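Local atomic coordinates of thioesterase (Streptomyces sp. WAC02707, PDB entry 6VAP), a protein that is the type II thioesterase of the borrelidin biosynthetic cluster and probably hydrolyses unwanted acyl groups from the carrier domains of its polyketide synthase. Residues V123-A128 and H232-E237; R131-G136 and M206-E211; H197-D202 and D226-G231. One frame throughout, in Å; residues are numbered along the deposited sequence.

How the contacts relate
Contact 1 (V123-A128 with H232-E237) is the most deeply buried of the three, its centre about 10 Å from the centre of the chain, against about 15 Å for contact 3 and 17 Å for contact 2. Contacts 1 and 3 reach neighbouring strands of one sheet, 120-124 and 196-201, and their centres lie about 6 Å apart; A125 N to L199 O, at 2.8 Å, is a probable hydrogen bond between them. Contact 3 rests mainly on regular backbone bonds, contact 1 on a few side chains at a probable catalytic histidine, and contact 2 on charge near the surface. A probable bond of 2.9 Å from A128 N to E211 O joins contacts 1 and 2.

Contact 1 (V123-A128 and H232-E237); sequences VSARPA and HFYLLE
H232 lays one face of its imidazole over A125: the methyl CB sits 4.1 Å from the centroid of the H232 ring and 26° off its normal, which meets the geometry of a CH-pi contact. With CG anti to the backbone N (chi1 -162°), the ring reaches over A125, and its CE1 comes within 3.2 Å of A125 O, a buried carbonyl that has no hydrogen-bond partner in the model. The ring nitrogens are engaged outside the two segments, ND1 with D204 and NE2 with S98, consistent with the Ser-His-Asp charge relay of an alpha/beta-hydrolase thioesterase. V123-S124 end a central strand of the sheet, and A125, just past it, packs against the probable catalytic histidine. Y234 comes next; with CG between the backbone N and the carbonyl carbon (chi1 76°), its ring is directed to the strand end and its hydroxyl OH hydrogen-bonds S124 OG at 2.8 Å. The ring presents an edge there, with A125 CB 4.2 Å from Y234 CE1. The same serine oxygen also bonds H97 ND1, so two partners fix its position. L235 adds a lighter touch, CD1 standing 4.4 Å from S124 OG, while its CB lies against one face of the Y234 ring.

Contact 2 (R131-G136 and M206-E211); sequences RQRTGG and MVTPVE
R133 grips the carboxylate of E211 side-on, one nitrogen to each oxygen: NE to OE2 and NH2 to OE1, both pairs of R133 and E211 atoms at 2.9 Å. The bonds are fairly straight, 161° at NE and 159° at NH2, and both oxygens are met on their syn sides, although the guanidinium and carboxylate planes stay 36° apart. An extended chain from CG to NE carries the arginine head to this position. Here the packing is tight. The peptide of M206 lies over one face of the R133 guanidinium, with M206 C 3.2 Å from R133 NH2, and the methyl CE of M206 reaches 3.5 Å from R133 NH1. That NH1 also donates to P205 O. E211 OE1 has a second donor, T208 N at 2.8 Å, arriving on the anti side but tilted out of the carboxylate plane. In return E211 N bonds T208 OG1, which completes a capping box at the N-terminus of helix 209-213, in the crossover between strands 196-201 and 223-228. The salt bridge therefore ties the loop after strand 120-124 to a helix start, and the added donors would be expected to stabilise the carboxylate as an anion. Toward R131 the contact is looser and more exposed. R131, bent at chi2 and chi3, sets its guanidinium over E211 CG and meets V210 CG1 with the edge. Its NH2 is 4.3 Å from E211 OE2, which lies well out of the guanidinium plane, leaving only electrostatic attraction. A water bridges this side instead, donating to R131 O and, at 2.6 Å, to E211 OE2, while its bond from R131 NH2 is weak.

Contact 3 (H197-D202 and D226-G231); sequences HALTGD and DTFAGG
Main-chain bonds join T200 and its neighbours to strand 226-228 in parallel register, L199 beside D226, T200 beside T227 and G201 beside F228, with the strand axes 22° apart. D226 N donates to A198 O, T200 N to D226 O, and F228 N to T200 O; the last pair is 2.8 Å apart. D202 N continues the series to F228 O, also at 2.8 Å. Among the polar side chains, H197 NE2 donates to D226 OD2 at 2.6 Å. The oxygen lies in the imidazole plane, but the N-H...O angle is only 131°, so this short bond is bent; the aspartate is met on the anti side, tilted out of the carboxylate plane. H197 ND1 is held by H249, leaving both ring nitrogens bonded. D202 OD1 accepts from G230 N at 2.9 Å, the donor lying above the carboxylate plane, and thereby ties together the loop residues that follow the two strands. Van der Waals contacts occupy both faces. L199 CB meets F228 CE1 at 3.9 Å, while L199 CD2 lies at the ring's edge and also touches D226 CB. On the other face T200 and T227 stand side by side, T200 CG2 3.8 Å from T227 OG1, and just beyond the strand end D202 CB lies 3.7 Å from T227 CG2. Strand 196-201, helix 209-213 and strand 223-228 form a beta-alpha-beta crossover, the parallel unit that completes the sheet of the alpha/beta-hydrolase fold at this edge.

Contact 1 (V123-A128 and H232-E237)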
ATOM      1  N   VAL A 123      -5.551  -0.691  -4.878  1.00 17.57           N
ATOM      2  CA  VAL A 123      -5.631  -1.288  -3.552  1.00 18.48           C
ATOM      3  C   VAL A 123      -5.800  -2.792  -3.700  1.00 18.38           C
ATOM      4  O   VAL A 123      -6.676  -3.262  -4.424  1.00 19.65           O
ATOM      5  CB  VAL A 123      -6.790  -0.707  -2.734  1.00 14.68           C
ATOM      6  CG1 VAL A 123      -6.405   0.721  -2.244  1.00 12.95           C
ATOM      7  CG2 VAL A 123      -7.998  -0.631  -3.579  1.00 17.95           C
ATOM      8  N   SER A 124      -4.934  -3.542  -3.046  1.00 14.64           N
ATOM      9  CA  SER A 124      -4.837  -4.976  -3.235  1.00 14.00           C
ATOM     10  C   SER A 124      -5.085  -5.650  -1.901  1.00 13.69           C
ATOM     11  O   SER A 124      -4.474  -5.262  -0.908  1.00 17.29           O
ATOM     12  CB  SER A 124      -3.426  -5.335  -3.749  1.00 23.47           C
ATOM     13  OG  SER A 124      -3.122  -6.678  -3.488  1.00 26.19           O
ATOM     14  N   ALA A 125      -5.925  -6.680  -1.905  1.00 20.51           N
ATOM     15  CA  ALA A 125      -6.130  -7.603  -0.807  1.00 29.00           C
ATOM     16  C   ALA A 125      -6.454  -6.865   0.484  1.00 19.48           C
ATOM     17  O   ALA A 125      -5.775  -6.993   1.490  1.00 21.79           O
ATOM     18  CB  ALA A 125      -4.909  -8.510  -0.647  1.00 29.44           C
ATOM     19  N   ARG A 126      -7.497  -6.080   0.456  1.00 23.16           N
ATOM     20  CA  ARG A 126      -7.876  -5.336   1.659  1.00 19.33           C
ATOM     21  C   ARG A 126      -9.342  -4.913   1.600  1.00 15.24           C
ATOM     22  O   ARG A 126      -9.810  -4.469   0.541  1.00 20.02           O
ATOM     23  CB  ARG A 126      -7.002  -4.112   1.818  1.00 12.74           C
ATOM     24  CG  ARG A 126      -7.171  -3.374   3.095  1.00 22.49           C
ATOM     25  CD  ARG A 126      -6.601  -4.087   4.286  1.00 13.32           C
ATOM     26  NE  ARG A 126      -6.406  -3.195   5.426  1.00 23.04           N
ATOM     27  CZ  ARG A 126      -6.318  -3.576   6.691  1.00 37.35           C
ATOM     28  NH1 ARG A 126      -6.322  -4.851   6.990  1.00 36.19           N
ATOM     29  NH2 ARG A 126      -6.225  -2.649   7.640  1.00 32.24           N
ATOM     30  N   PRO A 127     -10.122  -5.122   2.664  1.00 25.21           N
ATOM     31  CA  PRO A 127     -11.504  -4.637   2.650  1.00 26.18           C
ATOM     32  C   PRO A 127     -11.509  -3.124   2.493  1.00 15.70           C
ATOM     33  O   PRO A 127     -10.569  -2.423   2.881  1.00 19.97           O
ATOM     34  CB  PRO A 127     -12.055  -5.078   4.014  1.00 25.04           C
ATOM     35  CG  PRO A 127     -11.155  -6.114   4.481  1.00 18.59           C
ATOM     36  CD  PRO A 127      -9.784  -5.727   3.965  1.00 15.06           C
ATOM     37  N   ALA A 128     -12.592  -2.604   1.941  1.00 21.19           N
ATOM     38  CA  ALA A 128     -12.828  -1.159   1.948  1.00 17.27           C
ATOM     39  C   ALA A 128     -12.648  -0.556   3.342  1.00 16.83           C
ATOM     40  O   ALA A 128     -12.941  -1.206   4.341  1.00 19.28           O
ATOM     41  CB  ALA A 128     -14.226  -0.880   1.414  1.00 18.31           C
ATOM     42  N   HIS A 232      -4.328 -14.243  -0.140  1.00 20.18           N
ATOM     43  CA  HIS A 232      -3.965 -12.895   0.283  1.00 19.62           C
ATOM     44  C   HIS A 232      -2.733 -12.380  -0.444  1.00 20.63           C
ATOM     45  O   HIS A 232      -2.591 -11.171  -0.631  1.00 23.60           O
ATOM     46  CB  HIS A 232      -3.703 -12.868   1.788  1.00 29.53           C
ATOM     47  CG  HIS A 232      -3.742 -11.495   2.379  1.00 27.07           C
ATOM     48  ND1 HIS A 232      -4.899 -10.744   2.458  1.00 34.01           N
ATOM     49  CD2 HIS A 232      -2.761 -10.740   2.927  1.00 35.27           C
ATOM     50  CE1 HIS A 232      -4.630  -9.592   3.047  1.00 28.49           C
ATOM     51  NE2 HIS A 232      -3.339  -9.561   3.333  1.00 40.67           N
ATOM     52  N   PHE A 233      -1.811 -13.265  -0.810  1.00 21.49           N
ATOM     53  CA  PHE A 233      -0.641 -12.917  -1.613  1.00 19.55           C
ATOM     54  C   PHE A 233      -0.698 -13.486  -3.032  1.00 20.05           C
ATOM     55  O   PHE A 233       0.308 -13.963  -3.594  1.00 17.81           O
ATOM     56  CB  PHE A 233       0.618 -13.345  -0.884  1.00 21.41           C
ATOM     57  CG  PHE A 233       0.973 -12.404   0.259  1.00 20.12           C
ATOM     58  CD1 PHE A 233       0.361 -12.529   1.482  1.00 41.13           C
ATOM     59  CD2 PHE A 233       1.883 -11.390   0.076  1.00 20.04           C
ATOM     60  CE1 PHE A 233       0.681 -11.671   2.537  1.00 49.56           C
ATOM     61  CE2 PHE A 233       2.219 -10.524   1.108  1.00 21.62           C
ATOM     62  CZ  PHE A 233       1.611 -10.680   2.355  1.00 35.40           C
ATOM     63  N   TYR A 234      -1.915 -13.466  -3.598  1.00 18.69           N
ATOM     64  CA  TYR A 234      -2.082 -13.751  -5.021  1.00 16.68           C
ATOM     65  C   TYR A 234      -1.071 -12.991  -5.877  1.00 16.52           C
ATOM     66  O   TYR A 234      -0.633 -13.485  -6.913  1.00 22.85           O
ATOM     67  CB  TYR A 234      -3.504 -13.385  -5.457  1.00 14.34           C
ATOM     68  CG  TYR A 234      -3.632 -11.881  -5.585  1.00 28.70           C
ATOM     69  CD1 TYR A 234      -3.813 -11.092  -4.473  1.00 26.43           C
ATOM     70  CD2 TYR A 234      -3.513 -11.252  -6.826  1.00 20.16           C
ATOM     71  CE1 TYR A 234      -3.886  -9.694  -4.587  1.00 27.77           C
ATOM     72  CE2 TYR A 234      -3.565  -9.880  -6.941  1.00 24.50           C
ATOM     73  CZ  TYR A 234      -3.741  -9.113  -5.819  1.00 30.01           C
ATOM     74  OH  TYR A 234      -3.804  -7.772  -5.949  1.00 30.76           O
ATOM     75  N   LEU A 235      -0.695 -11.791  -5.488  1.00 20.76           N
ATOM     76  CA  LEU A 235       0.041 -10.928  -6.403  1.00 21.32           C
ATOM     77  C   LEU A 235       1.432 -11.454  -6.719  1.00 19.80           C
ATOM     78  O   LEU A 235       2.034 -11.039  -7.718  1.00 23.00           O
ATOM     79  CB  LEU A 235       0.129  -9.514  -5.791  1.00 23.74           C
ATOM     80  CG  LEU A 235       1.146  -9.266  -4.680  1.00 19.89           C
ATOM     81  CD1 LEU A 235       1.099  -7.736  -4.334  1.00 26.76           C
ATOM     82  CD2 LEU A 235       0.870 -10.042  -3.437  1.00 22.04           C
ATOM     83  N   LEU A 236       1.963 -12.354  -5.890  1.00 19.17           N
ATOM     84  CA  LEU A 236       3.263 -12.944  -6.209  1.00 19.84           C
ATOM     85  C   LEU A 236       3.172 -13.843  -7.433  1.00 33.64           C
ATOM     86  O   LEU A 236       4.130 -13.967  -8.192  1.00 42.66           O
ATOM     87  CB  LEU A 236       3.793 -13.735  -5.021  1.00 25.02           C
ATOM     88  CG  LEU A 236       3.853 -12.934  -3.705  1.00 38.26           C
ATOM     89  CD1 LEU A 236       4.492 -13.765  -2.604  1.00 37.64           C
ATOM     90  CD2 LEU A 236       4.635 -11.643  -3.876  1.00 32.51           C
ATOM     91  N   GLU A 237       2.019 -14.458  -7.653  1.00 30.55           N
ATOM     92  CA  GLU A 237       1.760 -15.337  -8.785  1.00 42.88           C
ATOM     93  C   GLU A 237       1.266 -14.563  -9.989  1.00 26.83           C
ATOM     94  O   GLU A 237       1.272 -15.117 -11.084  1.00 39.97           O
ATOM     95  CB  GLU A 237       0.703 -16.411  -8.424  1.00 67.85           C
ATOM     96  CG  GLU A 237       0.706 -17.636  -9.333  1.00 89.87           C
ATOM     97  CD  GLU A 237      -0.682 -18.220  -9.586  1.00104.43           C
ATOM     98  OE1 GLU A 237      -0.776 -19.398  -9.985  1.00107.64           O
ATOM     99  OE2 GLU A 237      -1.682 -17.504  -9.394  1.00112.46           O
TER

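Contact 2 (R131-G136 and M206-E211)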
ATOM      1  N   ARG A 131     -15.410  -1.077   5.490  1.00 25.00           N
ATOM      2  CA  ARG A 131     -15.691  -2.463   5.841  1.00 33.44           C
ATOM      3  C   ARG A 131     -14.554  -3.099   6.634  1.00 35.31           C
ATOM      4  O   ARG A 131     -14.460  -4.327   6.713  1.00 28.25           O
ATOM      5  CB  ARG A 131     -15.992  -3.269   4.577  1.00 35.70           C
ATOM      6  CG  ARG A 131     -17.285  -2.897   3.882  1.00 38.78           C
ATOM      7  CD  ARG A 131     -18.497  -3.080   4.788  1.00 39.37           C
ATOM      8  NE  ARG A 131     -18.468  -4.355   5.496  1.00 49.17           N
ATOM      9  CZ  ARG A 131     -18.998  -5.484   5.040  1.00 44.87           C
ATOM     10  NH1 ARG A 131     -19.626  -5.499   3.874  1.00 46.43           N
ATOM     11  NH2 ARG A 131     -18.901  -6.595   5.764  1.00 39.05           N
ATOM     12  N   GLN A 132     -13.708  -2.282   7.249  1.00 27.13           N
ATOM     13  CA  GLN A 132     -12.689  -2.772   8.166  1.00 26.39           C
ATOM     14  C   GLN A 132     -13.271  -3.785   9.150  1.00 28.11           C
ATOM     15  O   GLN A 132     -14.267  -3.512   9.830  1.00 29.90           O
ATOM     16  CB  GLN A 132     -12.078  -1.582   8.943  1.00 32.55           C
ATOM     17  CG  GLN A 132     -11.251  -1.932  10.145  1.00 27.64           C
ATOM     18  CD  GLN A 132      -9.870  -2.424   9.753  1.00 38.45           C
ATOM     19  OE1 GLN A 132      -9.482  -2.312   8.595  1.00 24.77           O
ATOM     20  NE2 GLN A 132      -9.117  -2.946  10.716  1.00 32.64           N
ATOM     21  N   ARG A 133     -12.606  -4.936   9.266  1.00 28.72           N
ATOM     22  CA  ARG A 133     -13.010  -5.976  10.205  1.00 42.73           C
ATOM     23  C   ARG A 133     -12.541  -5.609  11.608  1.00 36.19           C
ATOM     24  O   ARG A 133     -11.343  -5.440  11.847  1.00 35.96           O
ATOM     25  CB  ARG A 133     -12.421  -7.325   9.796  1.00 33.11           C
ATOM     26  CG  ARG A 133     -12.863  -7.815   8.442  1.00 37.02           C
ATOM     27  CD  ARG A 133     -12.631  -9.312   8.286  1.00 41.28           C
ATOM     28  NE  ARG A 133     -13.032  -9.785   6.963  1.00 32.04           N
ATOM     29  CZ  ARG A 133     -12.810 -11.000   6.515  1.00 30.92           C
ATOM     30  NH1 ARG A 133     -12.228 -11.895   7.298  1.00 36.53           N
ATOM     31  NH2 ARG A 133     -13.175 -11.292   5.295  1.00 33.95           N
ATOM     32  N   THR A 134     -13.474  -5.523  12.539  1.00 39.82           N
ATOM     33  CA  THR A 134     -13.159  -5.236  13.928  1.00 61.37           C
ATOM     34  C   THR A 134     -12.786  -6.516  14.663  1.00 52.33           C
ATOM     35  O   THR A 134     -13.211  -7.619  14.298  1.00 50.12           O
ATOM     36  CB  THR A 134     -14.356  -4.582  14.623  1.00 76.06           C
ATOM     37  OG1 THR A 134     -15.477  -5.480  14.611  1.00 79.12           O
ATOM     38  CG2 THR A 134     -14.744  -3.285  13.919  1.00 78.34           C
ATOM     39  N   GLY A 135     -11.971  -6.359  15.701  1.00 65.21           N
ATOM     40  CA  GLY A 135     -11.680  -7.456  16.599  1.00 61.99           C
ATOM     41  C   GLY A 135     -10.493  -8.319  16.245  1.00 53.90           C
ATOM     42  O   GLY A 135     -10.386  -9.433  16.774  1.00 52.76           O
ATOM     43  N   GLY A 136      -9.599  -7.850  15.374  1.00 42.02           N
ATOM     44  CA  GLY A 136      -8.370  -8.588  15.106  1.00 41.41           C
ATOM     45  C   GLY A 136      -7.451  -8.586  16.317  1.00 42.70           C
ATOM     46  O   GLY A 136      -7.379  -7.608  17.061  1.00 38.83           O
ATOM     47  N   MET A 206      -9.570 -13.181   4.310  1.00 27.80           N
ATOM     48  CA  MET A 206      -9.571 -11.862   4.938  1.00 25.91           C
ATOM     49  C   MET A 206     -10.228 -10.775   4.101  1.00 26.05           C
ATOM     50  O   MET A 206     -10.392  -9.656   4.588  1.00 28.10           O
ATOM     51  CB  MET A 206      -8.146 -11.440   5.266  1.00 37.54           C
ATOM     52  CG  MET A 206      -7.458 -12.380   6.272  1.00 57.55           C
ATOM     53  SD  MET A 206      -8.152 -12.247   7.949  1.00 87.54           S
ATOM     54  CE  MET A 206      -9.241 -13.656   8.031  1.00 95.60           C
ATOM     55  N   VAL A 207     -10.642 -11.084   2.872  1.00 22.02           N
ATOM     56  CA  VAL A 207     -11.309 -10.126   1.986  1.00 21.14           C
ATOM     57  C   VAL A 207     -12.429 -10.844   1.251  1.00 20.99           C
ATOM     58  O   VAL A 207     -12.163 -11.706   0.405  1.00 22.30           O
ATOM     59  CB  VAL A 207     -10.351  -9.486   0.970  1.00 32.80           C
ATOM     60  CG1 VAL A 207     -11.032  -8.366   0.297  1.00 20.72           C
ATOM     61  CG2 VAL A 207      -9.076  -9.066   1.647  1.00 30.05           C
ATOM     62  N   THR A 208     -13.672 -10.547   1.614  1.00 21.34           N
ATOM     63  CA  THR A 208     -14.799 -11.062   0.862  1.00 22.08           C
ATOM     64  C   THR A 208     -15.014 -10.232  -0.387  1.00 26.20           C
ATOM     65  O   THR A 208     -14.576  -9.084  -0.448  1.00 25.11           O
ATOM     66  CB  THR A 208     -16.055 -11.049   1.709  1.00 27.67           C
ATOM     67  OG1 THR A 208     -16.421  -9.702   2.012  1.00 23.96           O
ATOM     68  CG2 THR A 208     -15.849 -11.836   3.016  1.00 26.03           C
ATOM     69  N   PRO A 209     -15.708 -10.796  -1.397  1.00 25.13           N
ATOM     70  CA  PRO A 209     -16.026 -10.006  -2.602  1.00 35.08           C
ATOM     71  C   PRO A 209     -16.734  -8.702  -2.285  1.00 21.03           C
ATOM     72  O   PRO A 209     -16.421  -7.670  -2.888  1.00 20.08           O
ATOM     73  CB  PRO A 209     -16.921 -10.956  -3.427  1.00 35.48           C
ATOM     74  CG  PRO A 209     -16.591 -12.315  -2.946  1.00 28.25           C
ATOM     75  CD  PRO A 209     -16.189 -12.193  -1.497  1.00 36.04           C
ATOM     76  N   VAL A 210     -17.694  -8.719  -1.361  1.00 22.65           N
ATOM     77  CA  VAL A 210     -18.399  -7.489  -1.033  1.00 26.25           C
ATOM     78  C   VAL A 210     -17.445  -6.504  -0.373  1.00 21.62           C
ATOM     79  O   VAL A 210     -17.514  -5.293  -0.614  1.00 22.39           O
ATOM     80  CB  VAL A 210     -19.621  -7.800  -0.148  1.00 28.59           C
ATOM     81  CG1 VAL A 210     -20.126  -6.538   0.545  1.00 36.80           C
ATOM     82  CG2 VAL A 210     -20.705  -8.439  -0.956  1.00 41.91           C
ATOM     83  N   GLU A 211     -16.539  -7.003   0.468  1.00 22.52           N
ATOM     84  CA  GLU A 211     -15.589  -6.119   1.141  1.00 26.76           C
ATOM     85  C   GLU A 211     -14.695  -5.412   0.131  1.00 26.27           C
ATOM     86  O   GLU A 211     -14.405  -4.204   0.261  1.00 25.68           O
ATOM     87  CB  GLU A 211     -14.739  -6.906   2.143  1.00 28.33           C
ATOM     88  CG  GLU A 211     -15.475  -7.207   3.430  1.00 29.58           C
ATOM     89  CD  GLU A 211     -14.704  -8.147   4.335  1.00 32.15           C
ATOM     90  OE1 GLU A 211     -13.876  -8.928   3.828  1.00 23.21           O
ATOM     91  OE2 GLU A 211     -14.922  -8.104   5.547  1.00 26.00           O
TER
HETATM   92  O   HOH W   1     -15.992  -6.297   7.117  1.00 31.75           O

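Contact 3 (H197-D202 and D226-G231)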
ATOM      1  N   HIS A 197      -8.905   1.239  -8.325  1.00 19.60           N
ATOM      2  CA  HIS A 197      -8.828  -0.084  -8.925  1.00 19.55           C
ATOM      3  C   HIS A 197      -8.494  -1.055  -7.807  1.00 21.76           C
ATOM      4  O   HIS A 197      -7.420  -0.978  -7.206  1.00 19.99           O
ATOM      5  CB  HIS A 197      -7.791  -0.172 -10.053  1.00 21.24           C
ATOM      6  CG  HIS A 197      -7.910  -1.426 -10.878  1.00 31.71           C
ATOM      7  ND1 HIS A 197      -7.495  -1.502 -12.190  1.00 34.89           N
ATOM      8  CD2 HIS A 197      -8.404  -2.657 -10.579  1.00 35.76           C
ATOM      9  CE1 HIS A 197      -7.725  -2.715 -12.662  1.00 37.32           C
ATOM     10  NE2 HIS A 197      -8.269  -3.440 -11.702  1.00 40.92           N
ATOM     11  N   ALA A 198      -9.401  -1.969  -7.530  1.00 25.33           N
ATOM     12  CA  ALA A 198      -9.229  -2.915  -6.450  1.00 16.89           C
ATOM     13  C   ALA A 198      -8.793  -4.247  -7.035  1.00 21.34           C
ATOM     14  O   ALA A 198      -9.235  -4.644  -8.119  1.00 18.42           O
ATOM     15  CB  ALA A 198     -10.532  -3.058  -5.690  1.00 15.84           C
ATOM     16  N   LEU A 199      -7.931  -4.943  -6.310  1.00 17.61           N
ATOM     17  CA  LEU A 199      -7.369  -6.212  -6.753  1.00 27.00           C
ATOM     18  C   LEU A 199      -7.428  -7.193  -5.590  1.00 23.12           C
ATOM     19  O   LEU A 199      -7.006  -6.861  -4.475  1.00 19.46           O
ATOM     20  CB  LEU A 199      -5.929  -6.044  -7.232  1.00 26.52           C
ATOM     21  CG  LEU A 199      -5.675  -4.840  -8.130  1.00 38.39           C
ATOM     22  CD1 LEU A 199      -4.194  -4.639  -8.259  1.00 29.75           C
ATOM     23  CD2 LEU A 199      -6.300  -4.997  -9.513  1.00 28.44           C
ATOM     24  N   THR A 200      -7.979  -8.382  -5.831  1.00 19.30           N
ATOM     25  CA  THR A 200      -8.210  -9.311  -4.736  1.00 16.75           C
ATOM     26  C   THR A 200      -8.015 -10.741  -5.231  1.00 17.67           C
ATOM     27  O   THR A 200      -8.109 -11.023  -6.422  1.00 19.51           O
ATOM     28  CB  THR A 200      -9.613  -9.074  -4.130  1.00 26.25           C
ATOM     29  OG1 THR A 200      -9.725  -9.781  -2.884  1.00 47.86           O
ATOM     30  CG2 THR A 200     -10.712  -9.520  -5.103  1.00 27.37           C
ATOM     31  N   GLY A 201      -7.724 -11.636  -4.304  1.00 20.00           N
ATOM     32  CA  GLY A 201      -7.679 -13.046  -4.600  1.00 20.55           C
ATOM     33  C   GLY A 201      -9.021 -13.698  -4.331  1.00 19.60           C
ATOM     34  O   GLY A 201      -9.743 -13.312  -3.444  1.00 23.09           O
ATOM     35  N   ASP A 202      -9.350 -14.715  -5.113  1.00 20.64           N
ATOM     36  CA  ASP A 202     -10.649 -15.374  -5.005  1.00 23.13           C
ATOM     37  C   ASP A 202     -10.718 -16.358  -3.843  1.00 31.69           C
ATOM     38  O   ASP A 202     -11.794 -16.918  -3.583  1.00 26.55           O
ATOM     39  CB  ASP A 202     -10.999 -16.089  -6.319  1.00 23.98           C
ATOM     40  CG  ASP A 202     -10.041 -17.224  -6.658  1.00 28.36           C
ATOM     41  OD1 ASP A 202      -9.037 -17.429  -5.952  1.00 26.42           O
ATOM     42  OD2 ASP A 202     -10.280 -17.892  -7.677  1.00 35.84           O
ATOM     43  N   ASP A 226     -10.695  -6.301 -10.014  1.00 19.75           N
ATOM     44  CA  ASP A 226     -10.142  -7.457 -10.714  1.00 20.76           C
ATOM     45  C   ASP A 226      -9.851  -8.535  -9.684  1.00 24.82           C
ATOM     46  O   ASP A 226      -9.224  -8.241  -8.661  1.00 20.81           O
ATOM     47  CB  ASP A 226      -8.844  -7.127 -11.473  1.00 25.24           C
ATOM     48  CG  ASP A 226      -9.099  -6.620 -12.877  1.00 37.73           C
ATOM     49  OD1 ASP A 226      -9.780  -7.331 -13.663  1.00 52.10           O
ATOM     50  OD2 ASP A 226      -8.600  -5.531 -13.218  1.00 40.62           O
ATOM     51  N   THR A 227     -10.312  -9.755  -9.945  1.00 22.22           N
ATOM     52  CA  THR A 227     -10.122 -10.896  -9.062  1.00 23.32           C
ATOM     53  C   THR A 227      -9.113 -11.839  -9.697  1.00 21.53           C
ATOM     54  O   THR A 227      -9.125 -12.066 -10.914  1.00 22.87           O
ATOM     55  CB  THR A 227     -11.463 -11.622  -8.816  1.00 27.60           C
ATOM     56  OG1 THR A 227     -12.423 -10.642  -8.361  1.00 33.44           O
ATOM     57  CG2 THR A 227     -11.297 -12.706  -7.842  1.00 32.72           C
ATOM     58  N   PHE A 228      -8.281 -12.430  -8.856  1.00 20.82           N
ATOM     59  CA  PHE A 228      -7.231 -13.337  -9.290  1.00 22.17           C
ATOM     60  C   PHE A 228      -7.322 -14.671  -8.553  1.00 22.61           C
ATOM     61  O   PHE A 228      -7.762 -14.736  -7.392  1.00 21.73           O
ATOM     62  CB  PHE A 228      -5.863 -12.714  -9.044  1.00 22.16           C
ATOM     63  CG  PHE A 228      -5.687 -11.368  -9.692  1.00 22.08           C
ATOM     64  CD1 PHE A 228      -6.227 -10.236  -9.102  1.00 20.55           C
ATOM     65  CD2 PHE A 228      -4.982 -11.240 -10.918  1.00 23.97           C
ATOM     66  CE1 PHE A 228      -6.070  -8.967  -9.738  1.00 20.82           C
ATOM     67  CE2 PHE A 228      -4.782 -10.035 -11.487  1.00 24.37           C
ATOM     68  CZ  PHE A 228      -5.355  -8.860 -10.895  1.00 22.71           C
ATOM     69  N   ALA A 229      -6.925 -15.746  -9.244  1.00 18.27           N
ATOM     70  CA  ALA A 229      -6.877 -17.062  -8.611  1.00 22.63           C
ATOM     71  C   ALA A 229      -5.764 -17.053  -7.565  1.00 35.37           C
ATOM     72  O   ALA A 229      -4.578 -17.049  -7.901  1.00 39.24           O
ATOM     73  CB  ALA A 229      -6.676 -18.163  -9.655  1.00 22.18           C
ATOM     74  N   GLY A 230      -6.137 -17.037  -6.299  1.00 25.87           N
ATOM     75  CA  GLY A 230      -5.189 -17.138  -5.217  1.00 22.07           C
ATOM     76  C   GLY A 230      -5.742 -16.475  -3.968  1.00 24.00           C
ATOM     77  O   GLY A 230      -6.903 -16.043  -3.909  1.00 19.78           O
ATOM     78  N   GLY A 231      -4.876 -16.413  -2.965  1.00 20.87           N
ATOM     79  CA  GLY A 231      -5.222 -15.900  -1.655  1.00 20.86           C
ATOM     80  C   GLY A 231      -4.647 -14.533  -1.402  1.00 18.92           C
ATOM     81  O   GLY A 231      -4.500 -13.757  -2.339  1.00 18.56           O
TER